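Local coordinates for protein probable tRNA pseudouridine synthase D (Methanosarcina mazei, PDB 1Z2Z) that probably converts uridine-13 of transfer RNA into pseudouridine, as a member of the TruD family of RNA-modifying isomerases, at residues K154-T157 against D158-A162; I142-P146 against E147-A151; Q263-Y266 against R267-H271; T65-L68 against S69-Q73; S320-V323 against N324-R328. All blocks are in the same frame, centred on the assembly; numbering follows the deposited sequence.

All five contacts are local, made between neighbouring turns of a helix or where one begins, and none is fully core. Contacts 1, 2 and 4 are partly buried; contacts 3 and 5 lie at the surface. Contacts 1 and 2 share helix 146-163, with centres 16 Å apart: contact 2 caps its start, just after strand 130-142 of the mixed sheet, and contact 1 is regular helix near its end. Contact 4 ends helix 61-72 and pairs two arginines. Contacts 3 and 5 open helices 263-287 and 323-330 in the TRUD region, the first through apolar packing over weak backbone bonds, the second chiefly through backbone carbonyls, one of which takes two donors.

Contact 1 (K154-T157 against D158-A162); sequences KKTT and DEILA
Lys154 and Asp158, one turn apart on the amphipathic helix 146-163, cross obliquely at its outer side. Lys154 CG stands anti to the backbone N (chi1 -172°), and bends at chi2 and chi4 fold the chain along the helix, so that NZ is modelled beside Asp158 CB. From there NZ and Asp158 OD2 are 4.4 Å apart, beyond a salt bridge, though the charges should still attract. Lys155 and Glu159 repeat the pairing at much the same spacing, Lys155 NZ to Glu159 OE2 being 4.3 Å; Glu159 OE1 is engaged by Asp18 N. Such i to i+4 lysine-acid pairs suit a solvent-facing helix.

The other side carries Thr156, Thr157 and Ile160, and is buried. Both threonine hydroxyls sit beside their own backbone N, bond back to Leu152 O and Leu153 O respectively, and reach further, to Thr19 OG1 and Tyr429 OH, so that buried polar atoms are satisfied. Ile160, beta-branched and apolar, lays its CG1 branch against Thr156 O, with CD1 4.3 Å from Thr156 CG2. Along the backbone, Glu159 N bonds to Lys155 O, and Leu161 N reaches Thr157 O at 2.7 Å.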
# COMPACT_ATOMS: atom_id res chain seq x y z
N LYS A 154 1.26 3.20 25.27
CA LYS A 154 0.63 2.03 25.87
C LYS A 154 -0.86 2.00 25.61
O LYS A 154 -1.44 0.94 25.41
CB LYS A 154 0.90 2.00 27.38
CG LYS A 154 0.45 0.70 28.06
CD LYS A 154 -1.02 0.74 28.49
CE LYS A 154 -1.60 -0.66 28.68
NZ LYS A 154 -1.78 -1.39 27.38
N LYS A 155 -1.49 3.17 25.63
CA LYS A 155 -2.92 3.25 25.40
C LYS A 155 -3.22 2.96 23.93
O LYS A 155 -4.09 2.14 23.62
CB LYS A 155 -3.45 4.64 25.78
CG LYS A 155 -4.80 4.63 26.51
CD LYS A 155 -5.43 6.02 26.59
CE LYS A 155 -6.69 6.05 27.46
NZ LYS A 155 -7.75 5.09 27.03
N THR A 156 -2.49 3.60 23.02
CA THR A 156 -2.70 3.39 21.60
C THR A 156 -2.47 1.92 21.26
O THR A 156 -3.16 1.36 20.40
CB THR A 156 -1.73 4.24 20.74
OG1 THR A 156 -1.70 5.59 21.22
CG2 THR A 156 -2.18 4.24 19.28
N THR A 157 -1.51 1.31 21.94
CA THR A 157 -1.16 -0.10 21.76
C THR A 157 -2.32 -0.98 22.26
O THR A 157 -2.87 -1.78 21.50
CB THR A 157 0.11 -0.47 22.58
OG1 THR A 157 1.21 0.33 22.13
CG2 THR A 157 0.45 -1.94 22.42
N ASP A 158 -2.68 -0.81 23.53
CA ASP A 158 -3.77 -1.56 24.15
C ASP A 158 -4.99 -1.66 23.25
O ASP A 158 -5.48 -2.76 22.97
CB ASP A 158 -4.20 -0.93 25.47
CG ASP A 158 -5.69 -1.14 25.76
OD1 ASP A 158 -6.53 -0.38 25.22
OD2 ASP A 158 -6.03 -2.08 26.52
N GLU A 159 -5.51 -0.52 22.80
CA GLU A 159 -6.69 -0.56 21.95
C GLU A 159 -6.39 -1.39 20.73
O GLU A 159 -7.23 -2.17 20.27
CB GLU A 159 -7.11 0.85 21.53
CG GLU A 159 -7.93 1.56 22.60
CD GLU A 159 -8.35 2.96 22.20
OE1 GLU A 159 -9.03 3.12 21.16
OE2 GLU A 159 -8.01 3.91 22.94
N ILE A 160 -5.17 -1.26 20.21
CA ILE A 160 -4.77 -2.01 19.03
C ILE A 160 -4.76 -3.50 19.32
O ILE A 160 -5.40 -4.29 18.63
CB ILE A 160 -3.39 -1.57 18.55
CG1 ILE A 160 -3.48 -0.18 17.94
CG2 ILE A 160 -2.86 -2.55 17.54
CD1 ILE A 160 -2.17 0.36 17.44
N LEU A 161 -4.03 -3.88 20.36
CA LEU A 161 -3.94 -5.27 20.75
C LEU A 161 -5.33 -5.86 20.93
O LEU A 161 -5.57 -7.01 20.56
CB LEU A 161 -3.12 -5.40 22.04
CG LEU A 161 -1.88 -6.30 22.01
CD1 LEU A 161 -1.03 -6.03 20.76
CD2 LEU A 161 -1.07 -6.05 23.27
N ALA A 162 -6.24 -5.06 21.47
CA ALA A 162 -7.61 -5.48 21.73
C ALA A 162 -8.46 -5.58 20.46
O ALA A 162 -9.19 -6.55 20.27
CB ALA A 162 -8.27 -4.51 22.70

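Contact 2 (I142-P146 against E147-A151); sequences IENSP and EETEA
Ser145 is the N-cap of helix 146-163, and Glu148 and Thr149 of the first turn bond to it. Glu147 comes first along the helix, its CB 4.0 Å from Ser145 OG and the rest of its chain leading away. Proline suits the position before it because the opening turn of a helix asks for no N-H there; the ring of Pro146 also rests on Ser408 of strand 408-417.

Glu148 supplies the capping bond: its N reaches Ser145 OG at 3.1 Å with a nearly straight N-H (168°). The hydroxyl is within range because chi1 of 70° sets OG between the backbone N and carbonyl carbon of Ser145. In place of the direct return bond of a capping box, a water donates to Glu148 OE2 and accepts, weakly, from Ser145 N. An acidic side chain at this helix start is probably also favoured by the helix dipole.

Thr149 holds Ser145 O twice. Its N comes nearly along the C=O axis, while OG1 donates from above the carbonyl plane at 2.8 Å. Its CG2 meets Ile142 CD1 at 3.8 Å, the two side chains tip to tip, which ties the end of strand 130-142 to the helix. A valine here would keep a methyl for Ile142 but would probably cost Ser145 O its hydroxyl donor, leaving the Thr149 N-H to hold it among these residues.

Glu150 continues the helix, its side chain touching Phe396. Its N donates to Pro146 O at 3.1 Å.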
# COMPACT_ATOMS: atom_id res chain seq x y z
N ILE A 142 8.37 14.97 19.21
CA ILE A 142 7.01 14.98 19.69
C ILE A 142 6.84 16.01 20.80
O ILE A 142 7.66 16.10 21.72
CB ILE A 142 6.59 13.59 20.21
CG1 ILE A 142 5.19 13.68 20.83
CG2 ILE A 142 7.61 13.09 21.20
CD1 ILE A 142 4.65 12.36 21.37
N GLU A 143 5.77 16.78 20.68
CA GLU A 143 5.43 17.83 21.64
C GLU A 143 5.07 17.28 23.02
O GLU A 143 4.26 17.88 23.73
CB GLU A 143 4.27 18.68 21.09
CG GLU A 143 2.92 17.92 20.96
CD GLU A 143 1.79 18.76 20.36
OE1 GLU A 143 1.49 19.85 20.91
OE2 GLU A 143 1.20 18.33 19.34
N ASN A 144 5.63 16.14 23.40
CA ASN A 144 5.35 15.54 24.71
C ASN A 144 6.62 15.10 25.41
O ASN A 144 7.71 15.13 24.83
CB ASN A 144 4.42 14.33 24.60
CG ASN A 144 2.97 14.72 24.40
OD1 ASN A 144 2.40 15.49 25.18
ND2 ASN A 144 2.35 14.18 23.36
N SER A 145 6.47 14.67 26.65
CA SER A 145 7.59 14.21 27.47
C SER A 145 7.72 12.69 27.41
O SER A 145 6.78 12.00 27.03
CB SER A 145 7.38 14.64 28.93
OG SER A 145 6.32 13.91 29.53
N PRO A 146 8.89 12.16 27.79
CA PRO A 146 9.08 10.71 27.77
C PRO A 146 8.00 9.98 28.56
O PRO A 146 7.56 8.90 28.18
CB PRO A 146 10.47 10.53 28.38
CG PRO A 146 10.59 11.71 29.29
CD PRO A 146 10.04 12.82 28.43
N GLU A 147 7.58 10.58 29.67
CA GLU A 147 6.54 9.98 30.50
C GLU A 147 5.17 10.05 29.84
O GLU A 147 4.48 9.03 29.74
CB GLU A 147 6.48 10.65 31.88
CG GLU A 147 7.56 10.17 32.86
CD GLU A 147 7.07 10.11 34.31
OE1 GLU A 147 6.08 9.37 34.58
OE2 GLU A 147 7.67 10.78 35.19
N GLU A 148 4.79 11.23 29.38
CA GLU A 148 3.49 11.39 28.74
C GLU A 148 3.37 10.69 27.38
O GLU A 148 2.27 10.46 26.89
CB GLU A 148 3.15 12.88 28.59
CG GLU A 148 2.47 13.49 29.81
CD GLU A 148 1.57 14.67 29.46
OE1 GLU A 148 0.75 15.07 30.32
OE2 GLU A 148 1.67 15.19 28.33
N THR A 149 4.51 10.35 26.78
CA THR A 149 4.54 9.67 25.49
C THR A 149 4.48 8.14 25.65
O THR A 149 3.78 7.47 24.90
CB THR A 149 5.81 10.06 24.70
OG1 THR A 149 5.82 11.47 24.47
CG2 THR A 149 5.86 9.35 23.36
N GLU A 150 5.20 7.61 26.63
CA GLU A 150 5.21 6.16 26.87
C GLU A 150 3.80 5.72 27.22
O GLU A 150 3.34 4.68 26.76
CB GLU A 150 6.16 5.80 28.02
CG GLU A 150 6.27 4.30 28.30
CD GLU A 150 7.52 3.91 29.09
OE1 GLU A 150 8.64 4.05 28.55
OE2 GLU A 150 7.39 3.45 30.25
N ALA A 151 3.14 6.52 28.05
CA ALA A 151 1.77 6.23 28.47
C ALA A 151 0.84 6.42 27.27
O ALA A 151 -0.14 5.69 27.12
CB ALA A 151 1.37 7.17 29.60
O HOH W 1 4.17 16.51 27.96

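Contact 3 (Q263-Y266 against R267-H271); sequences QNLY and RMFVH
Leu265 carries the apolar part of this contact, meeting two side chains of the next turn. Its CB lies 3.5 Å from Phe269 CZ, and its CD1 branch comes 3.5 Å from SE of Met268, a selenomethionine. Leu265 CG is anti to its carbonyl carbon (chi1 -78°), a setting that brings the CD1 branch to Met268. The Phe269 ring approaches Leu265 O obliquely, with CD1 at 3.2 Å. A buried aromatic suits this position because its other partner is also a ring: Tyr201 meets it edge-to-face. An alanine in place of Phe269 would probably open a gap beside Leu265 CB and leave Tyr201 without its stacking mate.

The backbone bonds belong to the beginning of helix 263-287, in the TRUD region, where the first turn is only weakly bonded. Phe269 N points at Leu265 O over 3.4 Å, a weak bond, and Met268 N finds Asn264 O at 3.5 Å, weaker still in angle.

Among the polar side chains, Asn264 joins the apolar patch, ND2 coming 3.9 Å from Met268 SE, while Tyr266 and Arg267 lie apart from it. These two are next to each other with ring and guanidinium planes 55° apart, Tyr266 CD2 being 3.8 Å from Arg267 CG. Their ends share an outside residue: Arg267 NE donates to Glu378 O, and Tyr266 OH makes a weak bond to Glu378 OE2. The long arginine thus spans to the loop beside the helix, where Arg267 NH2 also bonds weakly to Ser380 O.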
# COMPACT_ATOMS: atom_id res chain seq x y z
N GLN A 263 -2.05 -3.72 -19.50
CA GLN A 263 -3.01 -4.17 -18.49
C GLN A 263 -2.73 -3.64 -17.08
O GLN A 263 -3.41 -4.02 -16.13
CB GLN A 263 -3.05 -5.69 -18.45
CG GLN A 263 -1.67 -6.38 -18.46
CD GLN A 263 -0.83 -6.14 -17.21
OE1 GLN A 263 -0.27 -5.06 -17.01
NE2 GLN A 263 -0.73 -7.16 -16.36
N ASN A 264 -1.72 -2.77 -16.96
CA ASN A 264 -1.33 -2.19 -15.68
C ASN A 264 -2.45 -1.27 -15.20
O ASN A 264 -3.47 -1.75 -14.69
CB ASN A 264 -0.03 -1.38 -15.83
CG ASN A 264 0.71 -1.18 -14.50
OD1 ASN A 264 1.67 -0.40 -14.42
ND2 ASN A 264 0.28 -1.90 -13.47
N LEU A 265 -2.27 0.03 -15.37
CA LEU A 265 -3.30 0.98 -14.95
C LEU A 265 -4.62 0.56 -15.57
O LEU A 265 -5.69 0.85 -15.04
CB LEU A 265 -2.95 2.41 -15.39
CG LEU A 265 -1.91 3.18 -14.58
CD1 LEU A 265 -2.36 3.28 -13.12
CD2 LEU A 265 -0.57 2.48 -14.68
N TYR A 266 -4.52 -0.12 -16.71
CA TYR A 266 -5.69 -0.60 -17.44
C TYR A 266 -6.84 -0.93 -16.49
O TYR A 266 -7.99 -0.60 -16.76
CB TYR A 266 -5.31 -1.85 -18.25
CG TYR A 266 -6.33 -2.26 -19.28
CD1 TYR A 266 -6.77 -1.35 -20.24
CD2 TYR A 266 -6.87 -3.55 -19.29
CE1 TYR A 266 -7.74 -1.71 -21.18
CE2 TYR A 266 -7.83 -3.92 -20.22
CZ TYR A 266 -8.27 -3.00 -21.16
OH TYR A 266 -9.24 -3.35 -22.06
N ARG A 267 -6.51 -1.56 -15.37
CA ARG A 267 -7.53 -1.92 -14.41
C ARG A 267 -7.26 -1.33 -13.02
O ARG A 267 -8.04 -1.55 -12.09
CB ARG A 267 -7.65 -3.45 -14.33
CG ARG A 267 -7.79 -4.12 -15.69
CD ARG A 267 -8.15 -5.60 -15.57
NE ARG A 267 -9.58 -5.80 -15.33
CZ ARG A 267 -10.09 -6.36 -14.24
NH1 ARG A 267 -9.29 -6.78 -13.27
NH2 ARG A 267 -11.41 -6.48 -14.12
N MSE A 268 -6.17 -0.58 -12.87
CA MSE A 268 -5.84 0.03 -11.57
C MSE A 268 -6.86 1.10 -11.21
O MSE A 268 -7.24 1.24 -10.04
CB MSE A 268 -4.44 0.65 -11.58
CG MSE A 268 -3.29 -0.35 -11.58
SE MSE A 268 -1.59 0.51 -11.08
CE MSE A 268 -1.17 -0.52 -9.47
N PHE A 269 -7.30 1.86 -12.20
CA PHE A 269 -8.27 2.90 -11.93
C PHE A 269 -9.49 2.33 -11.22
O PHE A 269 -9.78 2.71 -10.08
CB PHE A 269 -8.68 3.57 -13.24
CG PHE A 269 -7.52 4.03 -14.05
CD1 PHE A 269 -7.35 3.58 -15.35
CD2 PHE A 269 -6.60 4.92 -13.53
CE1 PHE A 269 -6.27 3.99 -16.12
CE2 PHE A 269 -5.51 5.35 -14.29
CZ PHE A 269 -5.35 4.89 -15.59
N VAL A 270 -10.20 1.41 -11.87
CA VAL A 270 -11.40 0.82 -11.28
C VAL A 270 -11.10 0.21 -9.90
O VAL A 270 -11.89 0.37 -8.96
CB VAL A 270 -12.05 -0.28 -12.21
CG1 VAL A 270 -13.20 -0.97 -11.49
CG2 VAL A 270 -12.59 0.37 -13.50
N HIS A 271 -9.95 -0.46 -9.78
CA HIS A 271 -9.55 -1.07 -8.51
C HIS A 271 -9.33 0.02 -7.45
O HIS A 271 -9.54 -0.20 -6.25
CB HIS A 271 -8.27 -1.90 -8.70
CG HIS A 271 -7.73 -2.49 -7.44
ND1 HIS A 271 -7.09 -1.74 -6.48
CD2 HIS A 271 -7.71 -3.77 -6.99
CE1 HIS A 271 -6.70 -2.53 -5.49
NE2 HIS A 271 -7.06 -3.77 -5.78

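Contact 4 (T65-L68 against S69-Q73); sequences TRTL and SRILQ
Thr67 O is gripped by two backbone donors of the next turn: Ile71 N at 3.2 Å, lying in the carbonyl plane, and Arg70 N, whose bond is weak. Ser69 N bonds to Thr65 O at 2.8 Å and Leu72 N to Leu68 O, the neighbouring bonds of the same helix. Together they complete the last turns of helix 61-72, which follows strand 49-57 of the mixed sheet; beyond it Gln73 takes up a positive phi and the chain leaves the helix.

The threonines serve the helix through their hydroxyls. Thr67 OG1 bonds back to His63 O, and Thr67 CG2 then lies alongside Ile71, 3.9 Å from its CD1. Thr65, buried, has OG1 in bonding range of Thr61 O and His62 O, to which it can give its one proton, and accepts from Gln76 NE2. Leu68, also buried, packs on Leu110, as a leucine suits the inner side.

On the outer side Arg66 and Arg70 run together in the same direction. Arg66 CG is anti to its backbone N (chi1 -169°), and bends at chi2 and chi3 lay CD over a face of the Arg70 guanidinium. The two guanidinium planes stand 48° apart. Their charged nitrogens lie implausibly close in the model, so the exact spacing is doubtful; two cations placed thus would probably repel and need solvent or an anion to screen them.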
# COMPACT_ATOMS: atom_id res chain seq x y z
N THR A 65 21.78 -2.19 -7.66
CA THR A 65 21.84 -3.28 -8.61
C THR A 65 22.50 -2.79 -9.88
O THR A 65 23.24 -3.52 -10.54
CB THR A 65 20.41 -3.81 -8.92
OG1 THR A 65 19.61 -2.74 -9.46
CG2 THR A 65 19.74 -4.30 -7.64
N ARG A 66 22.25 -1.54 -10.25
CA ARG A 66 22.88 -1.02 -11.46
C ARG A 66 24.39 -0.88 -11.22
O ARG A 66 25.19 -0.95 -12.16
CB ARG A 66 22.25 0.31 -11.84
CG ARG A 66 22.65 0.78 -13.22
CD ARG A 66 23.46 2.04 -13.13
NE ARG A 66 22.77 3.21 -13.65
CZ ARG A 66 23.12 4.45 -13.32
NH1 ARG A 66 24.12 4.65 -12.48
NH2 ARG A 66 22.48 5.50 -13.83
N THR A 67 24.78 -0.68 -9.95
CA THR A 67 26.18 -0.56 -9.58
C THR A 67 26.81 -1.94 -9.56
O THR A 67 27.88 -2.16 -10.14
CB THR A 67 26.35 0.11 -8.18
OG1 THR A 67 26.06 1.50 -8.28
CG2 THR A 67 27.76 -0.05 -7.65
N LEU A 68 26.17 -2.90 -8.92
CA LEU A 68 26.73 -4.24 -8.90
C LEU A 68 26.78 -4.81 -10.31
O LEU A 68 27.73 -5.50 -10.65
CB LEU A 68 25.92 -5.18 -8.03
CG LEU A 68 25.95 -4.91 -6.54
CD1 LEU A 68 25.11 -5.97 -5.87
CD2 LEU A 68 27.40 -4.96 -6.02
N SER A 69 25.77 -4.52 -11.13
CA SER A 69 25.80 -5.07 -12.47
C SER A 69 26.99 -4.53 -13.27
O SER A 69 27.51 -5.22 -14.13
CB SER A 69 24.50 -4.81 -13.23
OG SER A 69 24.52 -3.58 -13.91
N ARG A 70 27.45 -3.32 -12.96
CA ARG A 70 28.58 -2.75 -13.67
C ARG A 70 29.90 -3.40 -13.22
O ARG A 70 30.78 -3.65 -14.02
CB ARG A 70 28.64 -1.25 -13.45
CG ARG A 70 27.76 -0.43 -14.37
CD ARG A 70 27.48 0.92 -13.72
NE ARG A 70 26.82 1.87 -14.61
CZ ARG A 70 26.26 3.00 -14.20
NH1 ARG A 70 26.27 3.32 -12.91
NH2 ARG A 70 25.70 3.81 -15.10
N ILE A 71 30.00 -3.69 -11.93
CA ILE A 71 31.17 -4.29 -11.33
C ILE A 71 31.34 -5.75 -11.72
O ILE A 71 32.46 -6.27 -11.82
CB ILE A 71 31.06 -4.21 -9.79
CG1 ILE A 71 31.02 -2.74 -9.39
CG2 ILE A 71 32.17 -5.00 -9.12
CD1 ILE A 71 30.78 -2.52 -7.95
N LEU A 72 30.22 -6.44 -11.91
CA LEU A 72 30.25 -7.85 -12.29
C LEU A 72 30.01 -8.01 -13.80
O LEU A 72 30.03 -9.13 -14.30
CB LEU A 72 29.20 -8.63 -11.49
CG LEU A 72 29.23 -8.62 -9.97
CD1 LEU A 72 27.87 -9.04 -9.45
CD2 LEU A 72 30.32 -9.53 -9.43
N GLN A 73 29.78 -6.91 -14.51
CA GLN A 73 29.54 -6.96 -15.95
C GLN A 73 28.53 -8.04 -16.32
O GLN A 73 28.88 -9.02 -16.99
CB GLN A 73 30.83 -7.22 -16.74
CG GLN A 73 31.91 -6.19 -16.54
CD GLN A 73 31.61 -4.86 -17.18
OE1 GLN A 73 31.64 -4.72 -18.39
NE2 GLN A 73 31.31 -3.87 -16.35

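Contact 5 (S320-V323 against N324-R328); sequences SETV and NAMNR
Thr322 and Met326 (a selenomethionine) run side by side at the start of helix 323-330, the backbone bonds of its first turn holding them in step. Thr322 O takes two donors: Met326 N at 2.8 Å (161° at the hydrogen), and Ala325 N, which adds a weak bond. Val323 O receives Asn327 N at 3.2 Å in an almost straight bond (176°).

Among side-chain polar contacts, Thr322 OG1 is set between its backbone N and carbonyl carbon (chi1 67°) and bonds back to Thr319 N, which closes the turn before the helix. A threonine suits this place, having a hydroxyl to bond Thr319 N. Ser320 OG reaches Glu297 OE1 by a weak bond.

Apolar packing is modest, as befits a surface position, and centres on Val318 of the preceding loop. Val323 packs on it, and so does Met326, the buried residue here, whose chain, bent at chi2 and chi3, also touches Glu316. The flexible, unbranched side chain can follow that bend.

The remaining touches are between carbon and oxygen. Met326 CG comes 3.4 Å from Thr322 O and 4.1 Å from Thr322 OG1, the second of these being the nearest approach of the two side chains. Asn324 is exposed, which suits its polar amide, and that amide end crosses the neighbouring valine obliquely: Asn324 OD1 lies 3.2 Å from Val323 CG1.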
# COMPACT_ATOMS: atom_id res chain seq x y z
N SER A 320 -27.27 -16.34 12.45
CA SER A 320 -27.66 -16.26 13.86
C SER A 320 -27.32 -17.53 14.64
O SER A 320 -27.40 -17.54 15.87
CB SER A 320 -29.15 -15.98 13.97
OG SER A 320 -29.48 -14.74 13.36
N GLU A 321 -26.96 -18.58 13.93
CA GLU A 321 -26.63 -19.84 14.58
C GLU A 321 -25.12 -20.16 14.57
O GLU A 321 -24.58 -20.64 15.58
CB GLU A 321 -27.43 -20.98 13.93
CG GLU A 321 -27.38 -21.02 12.40
CD GLU A 321 -28.57 -20.34 11.72
OE1 GLU A 321 -28.88 -19.16 12.04
OE2 GLU A 321 -29.19 -20.98 10.85
N THR A 322 -24.44 -19.86 13.47
CA THR A 322 -23.01 -20.12 13.36
C THR A 322 -22.16 -19.01 13.97
O THR A 322 -20.94 -19.13 14.09
CB THR A 322 -22.58 -20.33 11.89
OG1 THR A 322 -22.72 -19.10 11.17
CG2 THR A 322 -23.45 -21.40 11.23
N VAL A 323 -22.82 -17.92 14.38
CA VAL A 323 -22.16 -16.77 14.99
C VAL A 323 -21.18 -17.17 16.10
O VAL A 323 -20.06 -16.66 16.16
CB VAL A 323 -23.20 -15.78 15.58
CG1 VAL A 323 -24.10 -16.51 16.58
CG2 VAL A 323 -22.51 -14.61 16.26
N ASN A 324 -21.60 -18.06 16.98
CA ASN A 324 -20.75 -18.50 18.07
C ASN A 324 -19.52 -19.27 17.58
O ASN A 324 -18.47 -19.24 18.21
CB ASN A 324 -21.55 -19.37 19.05
CG ASN A 324 -22.54 -18.56 19.87
OD1 ASN A 324 -23.01 -17.51 19.44
ND2 ASN A 324 -22.87 -19.05 21.06
N ALA A 325 -19.67 -19.98 16.46
CA ALA A 325 -18.57 -20.76 15.90
C ALA A 325 -17.60 -19.86 15.11
O ALA A 325 -16.39 -20.06 15.15
CB ALA A 325 -19.11 -21.87 15.01
N MSE A 326 -18.16 -18.89 14.40
CA MSE A 326 -17.35 -17.96 13.61
C MSE A 326 -16.38 -17.18 14.48
O MSE A 326 -15.17 -17.19 14.23
CB MSE A 326 -18.25 -16.99 12.85
CG MSE A 326 -18.97 -17.65 11.70
SE MSE A 326 -17.72 -18.74 10.68
CE MSE A 326 -18.21 -20.48 11.37
N ASN A 327 -16.90 -16.51 15.49
CA ASN A 327 -16.07 -15.72 16.38
C ASN A 327 -15.00 -16.59 17.03
O ASN A 327 -13.87 -16.15 17.24
CB ASN A 327 -16.92 -15.05 17.47
CG ASN A 327 -16.15 -13.99 18.25
OD1 ASN A 327 -16.33 -13.85 19.46
ND2 ASN A 327 -15.30 -13.23 17.56
N ARG A 328 -15.35 -17.83 17.34
CA ARG A 328 -14.42 -18.76 17.97
C ARG A 328 -13.22 -19.06 17.06
O ARG A 328 -12.12 -19.35 17.54
CB ARG A 328 -15.15 -20.06 18.34
CG ARG A 328 -14.33 -21.05 19.16
CD ARG A 328 -13.51 -21.99 18.28
NE ARG A 328 -12.87 -23.05 19.07
CZ ARG A 328 -12.29 -24.13 18.55
NH1 ARG A 328 -11.75 -25.04 19.35
NH2 ARG A 328 -12.26 -24.31 17.23